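Local coordinates for alpha-fucosidase (Bifidobacterium bifidum, PDB 2EAB), which probably hydrolyses alpha-1,2-linked L-fucose from glycans, this chain being the catalytic portion of a longer fucosidase with a bound calcium ion, at residues E370-V375 / L747-A752; Q743-Q748 / F770-G775. One frame throughout, in Å; residues are numbered along the deposited sequence.

Contact 1 of 2, residues E370-V375 / L747-A752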
loop_
_atom_site.group_PDB
_atom_site.type_symbol
_atom_site.label_atom_id
_atom_site.label_comp_id
_atom_site.label_asym_id
_atom_site.label_seq_id
_atom_site.Cartn_x
_atom_site.Cartn_y
_atom_site.Cartn_z
ATOM N N GLU A 370 10.520 -15.666 14.901
ATOM C CA GLU A 370 9.908 -16.305 13.733
ATOM C C GLU A 370 8.642 -15.578 13.280
ATOM O O GLU A 370 8.510 -15.254 12.100
ATOM C CB GLU A 370 9.623 -17.793 13.961
ATOM C CG GLU A 370 8.969 -18.453 12.739
ATOM C CD GLU A 370 8.753 -19.950 12.875
ATOM O OE1 GLU A 370 9.179 -20.540 13.891
ATOM O OE2 GLU A 370 8.147 -20.536 11.953
ATOM N N LEU A 371 7.723 -15.318 14.205
ATOM C CA LEU A 371 6.479 -14.642 13.828
ATOM C C LEU A 371 6.736 -13.217 13.334
ATOM O O LEU A 371 6.170 -12.791 12.325
ATOM C CB LEU A 371 5.452 -14.650 14.966
ATOM C CG LEU A 371 4.046 -14.187 14.552
ATOM C CD1 LEU A 371 3.451 -15.082 13.470
ATOM C CD2 LEU A 371 3.108 -14.100 15.739
ATOM N N GLU A 372 7.610 -12.493 14.027
ATOM C CA GLU A 372 7.930 -11.118 13.649
ATOM C C GLU A 372 8.561 -11.042 12.258
ATOM O O GLU A 372 8.160 -10.215 11.428
ATOM C CB GLU A 372 8.819 -10.471 14.715
ATOM C CG GLU A 372 8.078 -10.260 16.034
ATOM C CD GLU A 372 8.976 -10.190 17.259
ATOM O OE1 GLU A 372 10.217 -10.067 17.117
ATOM O OE2 GLU A 372 8.422 -10.254 18.380
ATOM N N THR A 373 9.529 -11.912 11.985
ATOM C CA THR A 373 10.161 -11.910 10.667
ATOM C C THR A 373 9.257 -12.475 9.571
ATOM O O THR A 373 9.332 -12.034 8.426
ATOM C CB THR A 373 11.544 -12.605 10.655
ATOM O OG1 THR A 373 11.417 -13.967 11.083
ATOM C CG2 THR A 373 12.535 -11.867 11.549
ATOM N N LEU A 374 8.394 -13.431 9.911
ATOM C CA LEU A 374 7.431 -13.933 8.934
ATOM C C LEU A 374 6.445 -12.858 8.506
ATOM O O LEU A 374 6.188 -12.700 7.315
ATOM C CB LEU A 374 6.669 -15.148 9.461
ATOM C CG LEU A 374 7.338 -16.521 9.389
ATOM C CD1 LEU A 374 6.431 -17.566 10.028
ATOM C CD2 LEU A 374 7.696 -16.916 7.955
ATOM N N VAL A 375 5.896 -12.131 9.473
ATOM C CA VAL A 375 4.969 -11.041 9.151
ATOM C C VAL A 375 5.678 -9.978 8.302
ATOM O O VAL A 375 5.126 -9.502 7.307
ATOM C CB VAL A 375 4.324 -10.435 10.416
ATOM C CG1 VAL A 375 3.514 -9.185 10.071
ATOM C CG2 VAL A 375 3.443 -11.481 11.102
ATOM N N LEU A 747 1.923 -5.721 19.649
ATOM C CA LEU A 747 0.481 -5.547 19.764
ATOM C C LEU A 747 -0.244 -5.827 18.454
ATOM O O LEU A 747 -1.335 -6.399 18.471
ATOM C CB LEU A 747 0.134 -4.163 20.313
ATOM C CG LEU A 747 0.448 -3.953 21.802
ATOM C CD1 LEU A 747 0.398 -2.479 22.176
ATOM C CD2 LEU A 747 -0.479 -4.777 22.697
ATOM N N GLN A 748 0.352 -5.441 17.323
ATOM C CA GLN A 748 -0.227 -5.771 16.022
ATOM C C GLN A 748 -0.305 -7.282 15.825
ATOM O O GLN A 748 -1.330 -7.808 15.387
ATOM C CB GLN A 748 0.551 -5.132 14.869
ATOM C CG GLN A 748 -0.088 -5.442 13.511
ATOM C CD GLN A 748 0.669 -4.873 12.332
ATOM O OE1 GLN A 748 1.888 -4.722 12.371
ATOM N NE2 GLN A 748 -0.055 -4.570 11.259
ATOM N N LEU A 749 0.775 -7.980 16.160
ATOM C CA LEU A 749 0.811 -9.426 15.998
ATOM C C LEU A 749 -0.200 -10.117 16.910
ATOM O O LEU A 749 -0.825 -11.092 16.510
ATOM C CB LEU A 749 2.231 -9.967 16.209
ATOM C CG LEU A 749 3.092 -10.058 14.938
ATOM C CD1 LEU A 749 3.128 -8.747 14.146
ATOM C CD2 LEU A 749 4.504 -10.498 15.269
ATOM N N LYS A 750 -0.382 -9.593 18.116
ATOM C CA LYS A 750 -1.313 -10.195 19.075
ATOM C C LYS A 750 -2.783 -9.883 18.787
ATOM O O LYS A 750 -3.662 -10.703 19.072
ATOM C CB LYS A 750 -0.975 -9.765 20.502
ATOM C CG LYS A 750 0.307 -10.370 21.036
ATOM C CD LYS A 750 0.655 -9.801 22.399
ATOM C CE LYS A 750 1.989 -10.336 22.871
ATOM N NZ LYS A 750 2.355 -9.796 24.204
ATOM N N ASN A 751 -3.044 -8.709 18.216
ATOM C CA ASN A 751 -4.405 -8.176 18.149
ATOM C C ASN A 751 -4.917 -7.803 16.760
ATOM O O ASN A 751 -6.049 -7.338 16.634
ATOM C CB ASN A 751 -4.528 -6.957 19.067
ATOM C CG ASN A 751 -4.245 -7.289 20.516
ATOM O OD1 ASN A 751 -4.979 -8.049 21.146
ATOM N ND2 ASN A 751 -3.175 -6.718 21.054
ATOM N N ALA A 752 -4.106 -8.000 15.726
ATOM C CA ALA A 752 -4.489 -7.552 14.383
ATOM C C ALA A 752 -3.998 -8.467 13.261
ATOM O O ALA A 752 -3.907 -8.048 12.101
ATOM C CB ALA A 752 -4.048 -6.100 14.149
#
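L749 pushes its isobutyl group between L371, E372 and V375, where two helices of the (alpha/alpha)6-barrel catalytic domain of family GH95 cross almost perpendicularly, at 92° with axes 11.1 Å apart. The tight part lies around one methyl: L749 CD2 sits 3.8 Å from L371 CG and 3.7 Å from E372 CG. L371, its CG held anti to the backbone N (chi1 -169°), meets L749 tip to tip, whereas E372 crosses L749 at about a right angle and offers only its aliphatic CG; its carboxylate turns to Y742, Y358, R369 and W809. The other branch is packed less closely. The V375 and L749 side chains slide past each other in opposite directions, V375 CG2 lying 4.1 Å from L749 CD1. Y358 and N772 add further cover to L749. Cutting this side chain back to an alanine would probably open a gap between L371 and V375 and leave E372 CG without its methyl neighbour. On the looser side, away from helix 370-375, L747, K750 and N751 are partly exposed. There N751 ND2 makes a weak hydrogen bond to L747 O, 3.2 Å long and bent to 133° at the hydrogen.

Contact 2 of 2, residues Q743-Q748 / F770-G775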
loop_
_atom_site.group_PDB
_atom_site.type_symbol
_atom_site.label_atom_id
_atom_site.label_comp_id
_atom_site.label_asym_id
_atom_site.label_seq_id
_atom_site.Cartn_x
_atom_site.Cartn_y
_atom_site.Cartn_z
ATOM N N GLN A 743 7.057 -2.595 20.797
ATOM C CA GLN A 743 5.870 -2.937 21.576
ATOM C C GLN A 743 4.596 -2.831 20.730
ATOM O O GLN A 743 3.658 -3.612 20.911
ATOM C CB GLN A 743 5.765 -2.060 22.816
ATOM C CG GLN A 743 6.691 -2.440 23.949
ATOM C CD GLN A 743 6.457 -1.561 25.156
ATOM O OE1 GLN A 743 5.937 -2.010 26.176
ATOM N NE2 GLN A 743 6.807 -0.292 25.035
ATOM N N LEU A 744 4.574 -1.875 19.799
ATOM C CA LEU A 744 3.450 -1.741 18.875
ATOM C C LEU A 744 3.415 -2.868 17.844
ATOM O O LEU A 744 2.337 -3.340 17.487
ATOM C CB LEU A 744 3.438 -0.362 18.208
ATOM C CG LEU A 744 3.091 0.790 19.158
ATOM C CD1 LEU A 744 3.528 2.102 18.549
ATOM C CD2 LEU A 744 1.602 0.830 19.520
ATOM N N VAL A 745 4.584 -3.307 17.375
ATOM C CA VAL A 745 4.662 -4.491 16.518
ATOM C C VAL A 745 4.091 -5.710 17.252
ATOM O O VAL A 745 3.286 -6.456 16.697
ATOM C CB VAL A 745 6.108 -4.770 16.038
ATOM C CG1 VAL A 745 6.196 -6.116 15.326
ATOM C CG2 VAL A 745 6.595 -3.658 15.114
ATOM N N GLU A 746 4.486 -5.884 18.513
ATOM C CA GLU A 746 3.969 -6.970 19.349
ATOM C C GLU A 746 2.453 -6.920 19.424
ATOM O O GLU A 746 1.781 -7.944 19.292
ATOM C CB GLU A 746 4.506 -6.854 20.768
ATOM C CG GLU A 746 5.902 -7.348 21.003
ATOM C CD GLU A 746 6.247 -7.315 22.481
ATOM O OE1 GLU A 746 6.052 -6.257 23.117
ATOM O OE2 GLU A 746 6.703 -8.351 23.012
ATOM N N LEU A 747 1.923 -5.721 19.649
ATOM C CA LEU A 747 0.481 -5.547 19.764
ATOM C C LEU A 747 -0.244 -5.827 18.454
ATOM O O LEU A 747 -1.335 -6.399 18.471
ATOM C CB LEU A 747 0.134 -4.163 20.313
ATOM C CG LEU A 747 0.448 -3.953 21.802
ATOM C CD1 LEU A 747 0.398 -2.479 22.176
ATOM C CD2 LEU A 747 -0.479 -4.777 22.697
ATOM N N GLN A 748 0.352 -5.441 17.323
ATOM C CA GLN A 748 -0.227 -5.771 16.022
ATOM C C GLN A 748 -0.305 -7.282 15.825
ATOM O O GLN A 748 -1.330 -7.808 15.387
ATOM C CB GLN A 748 0.551 -5.132 14.869
ATOM C CG GLN A 748 -0.088 -5.442 13.511
ATOM C CD GLN A 748 0.669 -4.873 12.332
ATOM O OE1 GLN A 748 1.888 -4.722 12.371
ATOM N NE2 GLN A 748 -0.055 -4.570 11.259
ATOM N N PHE A 770 1.381 -4.200 4.902
ATOM C CA PHE A 770 2.399 -3.359 4.291
ATOM C C PHE A 770 2.993 -2.368 5.295
ATOM O O PHE A 770 4.197 -2.087 5.264
ATOM C CB PHE A 770 1.818 -2.641 3.071
ATOM C CG PHE A 770 1.336 -3.568 1.980
ATOM C CD1 PHE A 770 2.168 -4.558 1.463
ATOM C CD2 PHE A 770 0.057 -3.432 1.451
ATOM C CE1 PHE A 770 1.737 -5.395 0.447
ATOM C CE2 PHE A 770 -0.377 -4.255 0.422
ATOM C CZ PHE A 770 0.457 -5.247 -0.073
ATOM N N GLY A 771 2.156 -1.869 6.198
ATOM C CA GLY A 771 2.605 -0.958 7.249
ATOM C C GLY A 771 3.598 -1.604 8.196
ATOM O O GLY A 771 4.549 -0.962 8.642
ATOM N N ASN A 772 3.387 -2.881 8.494
ATOM C CA ASN A 772 4.314 -3.633 9.335
ATOM C C ASN A 772 5.707 -3.702 8.698
ATOM O O ASN A 772 6.712 -3.363 9.332
ATOM C CB ASN A 772 3.762 -5.036 9.618
ATOM C CG ASN A 772 4.707 -5.868 10.444
ATOM O OD1 ASN A 772 5.708 -6.367 9.932
ATOM N ND2 ASN A 772 4.400 -6.020 11.728
ATOM N N THR A 773 5.760 -4.119 7.439
ATOM C CA THR A 773 7.027 -4.223 6.712
ATOM C C THR A 773 7.739 -2.876 6.699
ATOM O O THR A 773 8.939 -2.795 6.969
ATOM C CB THR A 773 6.786 -4.733 5.283
ATOM O OG1 THR A 773 6.144 -6.010 5.361
ATOM C CG2 THR A 773 8.089 -4.872 4.504
ATOM N N SER A 774 6.994 -1.809 6.420
ATOM C CA SER A 774 7.577 -0.477 6.413
ATOM C C SER A 774 8.114 -0.102 7.788
ATOM O O SER A 774 9.209 0.454 7.899
ATOM C CB SER A 774 6.558 0.564 5.961
ATOM O OG SER A 774 7.119 1.863 6.008
ATOM N N GLY A 775 7.348 -0.408 8.832
ATOM C CA GLY A 775 7.730 -0.044 10.194
ATOM C C GLY A 775 9.018 -0.711 10.641
ATOM O O GLY A 775 9.881 -0.083 11.255
#
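Q748 and N772 join their helices through a single amide-to-amide hydrogen bond: N772 ND2 donates to Q748 OE1 over 2.9 Å, nearly straight at 166°. The two flat groups are turned 40° against each other. From the N772 side the acceptor lies in the amide plane, as expected for an N-H aimed straight at it; from the Q748 side the donor stands above the carbonyl plane, 37° out of it. The same oxygen also rests on the aliphatic part of the asparagine, with Q748 OE1 3.3 Å from N772 CB. V745 completes this first shell: V745 CG1 lies 4.0 Å from N772 ND2, the two side chains crossing at about a right angle, an apolar neighbour beside the donor.

Further out, the conformation of Q748 explains its reach. CG lies anti to the backbone N and the chain runs on extended beyond it, carrying the amide across to helix 770-775. Its NE2 donates to G768 O, near the start of helix 767-780, and to D759 OD1, while I725 and I729 of helix 722-734 pack against the chain. V375 and L749 press on N772, and N730 bonds both G771 O and S774 OG, tying helix 770-775 to helix 722-734.

All three touching residues are buried. With NE2 engaged by two acceptors and OE1 accepting the N-H of N772, a flip of the Q748 amide would set donor against donor at N772 and oxygen against oxygen at G768 and D759; the hydrogen bonds therefore define which end is oxygen, with an uncharged amide pair bridging the helices.

From the N terminus, helix 365-386 is the first of the three helices involved; contact 1 closes a very long loop, of 371 residues, when helix 738-751 returns to cross it. Contact 2 closes a short loop of 21 residues, bringing helix 767-780 back onto helix 738-751. The loops follow one another instead of nesting, meeting on helix 738-751, where the two contacts share L747 and Q748. Their centres lie 7 Å apart, and they touch directly: V375 CG1 packs 3.5 Å from N772 CG, and L749 CD1 lies 3.9 Å from N772 ND2. Three helices of the catalytic domain thus converge, apolar packing on one side passing into an amide-to-amide hydrogen bond on the other.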